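Local coordinates for protein beta subunit of photoactivated adenylyl cyclase (Beggiatoa sp. PS, PDB 5M2A) that probably makes cyclic AMP from ATP under the control of blue light, sensed by a flavin-binding BLUF domain joined to an adenylyl cyclase domain, at residues S222-I226 with T247-L251. Sequence-based numbering, arbitrary orientation. Where two conformers were deposited one is given.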
loop_
_atom_site.group_PDB
_atom_site.type_symbol
_atom_site.label_atom_id
_atom_site.label_comp_id
_atom_site.label_asym_id
_atom_site.label_seq_id
_atom_site.Cartn_x
_atom_site.Cartn_y
_atom_site.Cartn_z
ATOM N N SER A 222 12.847 -4.062 -18.090
ATOM C CA SER A 222 11.739 -4.317 -19.005
ATOM C C SER A 222 12.025 -5.516 -19.900
ATOM O O SER A 222 11.155 -6.369 -20.121
ATOM C CB SER A 222 11.484 -3.062 -19.843
ATOM O OG SER A 222 11.244 -1.956 -18.982
ATOM N N LEU A 223 13.226 -5.568 -20.483
ATOM C CA LEU A 223 13.562 -6.695 -21.355
ATOM C C LEU A 223 13.634 -7.999 -20.574
ATOM O O LEU A 223 13.229 -9.056 -21.071
ATOM C CB LEU A 223 14.889 -6.427 -22.064
ATOM C CG LEU A 223 14.879 -5.165 -22.916
ATOM C CD1 LEU A 223 16.300 -4.839 -23.387
ATOM C CD2 LEU A 223 13.936 -5.343 -24.099
ATOM N N ASP A 224 14.157 -7.946 -19.352
ATOM C CA ASP A 224 14.230 -9.156 -18.539
ATOM C C ASP A 224 12.842 -9.675 -18.197
ATOM O O ASP A 224 12.614 -10.895 -18.191
ATOM C CB ASP A 224 15.034 -8.892 -17.260
ATOM C CG ASP A 224 16.537 -8.890 -17.504
ATOM O OD1 ASP A 224 16.951 -8.985 -18.681
ATOM O OD2 ASP A 224 17.304 -8.792 -16.517
ATOM N N ILE A 225 11.902 -8.772 -17.902
ATOM C CA ILE A 225 10.513 -9.176 -17.679
ATOM C C ILE A 225 9.971 -9.895 -18.904
ATOM O O ILE A 225 9.423 -11.005 -18.818
ATOM C CB ILE A 225 9.639 -7.953 -17.356
ATOM C CG1 ILE A 225 10.055 -7.321 -16.037
ATOM C CG2 ILE A 225 8.166 -8.352 -17.321
ATOM C CD1 ILE A 225 9.924 -8.230 -14.910
ATOM N N ILE A 226 10.095 -9.242 -20.058
ATOM C CA ILE A 226 9.622 -9.839 -21.304
ATOM C C ILE A 226 10.271 -11.196 -21.522
ATOM O O ILE A 226 9.603 -12.176 -21.889
ATOM C CB ILE A 226 9.914 -8.878 -22.466
ATOM C CG1 ILE A 226 9.081 -7.599 -22.325
ATOM C CG2 ILE A 226 9.739 -9.570 -23.834
ATOM C CD1 ILE A 226 9.618 -6.449 -23.178
ATOM N N THR A 247 3.321 -9.255 -21.820
ATOM C CA THR A 247 3.266 -7.955 -21.173
ATOM C C THR A 247 3.562 -6.858 -22.186
ATOM O O THR A 247 4.142 -7.100 -23.247
ATOM C CB THR A 247 4.248 -7.884 -19.984
ATOM O OG1 THR A 247 3.989 -6.709 -19.204
ATOM C CG2 THR A 247 5.682 -7.872 -20.456
ATOM N N GLY A 248 3.097 -5.660 -21.873
ATOM C CA GLY A 248 3.533 -4.441 -22.551
ATOM C C GLY A 248 4.039 -3.506 -21.502
ATOM O O GLY A 248 3.546 -3.497 -20.363
ATOM N N ILE A 249 5.059 -2.713 -21.832
ATOM C CA ILE A 249 5.708 -1.878 -20.830
ATOM C C ILE A 249 5.875 -0.478 -21.382
ATOM O O ILE A 249 6.273 -0.312 -22.538
ATOM C CB ILE A 249 7.067 -2.459 -20.390
ATOM C CG1 ILE A 249 6.852 -3.883 -19.853
ATOM C CG2 ILE A 249 7.720 -1.574 -19.330
ATOM C CD1 ILE A 249 8.113 -4.670 -19.544
ATOM N N GLY A 250 5.567 0.519 -20.560
ATOM C CA GLY A 250 5.837 1.913 -20.900
ATOM C C GLY A 250 6.758 2.538 -19.870
ATOM O O GLY A 250 6.660 2.241 -18.677
ATOM N N LEU A 251 7.651 3.409 -20.339
ATOM C CA LEU A 251 8.535 4.150 -19.448
ATOM C C LEU A 251 8.486 5.626 -19.787
ATOM O O LEU A 251 8.471 6.005 -20.964
ATOM C CB LEU A 251 9.977 3.674 -19.565
ATOM C CG LEU A 251 10.296 2.184 -19.492
ATOM C CD1 LEU A 251 11.761 1.989 -19.817
ATOM C CD2 LEU A 251 9.977 1.632 -18.115
#
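I249 reaches from the strand to the helix at S222, where the small serine leaves room for a long branched neighbour. With chi2 at 172° the CG1-CD1 arm of I249 runs out extended, and its CD1 comes to rest against the helix backbone, 3.5 Å from S222 O and 3.7 Å from S222 CA, also touching I226 CG1 at 4.2 Å. S222 O keeps its helical bond from I226 N (3.1 Å), and CD1 meets it in van der Waals contact. The other branch, I249 CG2, lies 3.6 Å from S222 OG, and L251 CD2 touches the same oxygen from the next inward position of the strand. A hydroxyl can sit among these methyls because OG, turned beside its own backbone N, hydrogen-bonds back to A218 O one helical turn earlier.

One turn further along the helix, I226 receives the methyl of T247: CG2 is 3.9 Å from I226 CG1, the chains crossing at about a right angle. T247 OG1, anti to the backbone N (chi1 -168°), is hydrogen-bonded with Y183 OH and with the backbone O of D160, a magnesium-site residue, so the threonine ties this packing to the strand carrying that residue. Segments 222-226 and 247-251 run antiparallel (174°), part of a helix-on-sheet layer of the class III nucleotide cyclase fold.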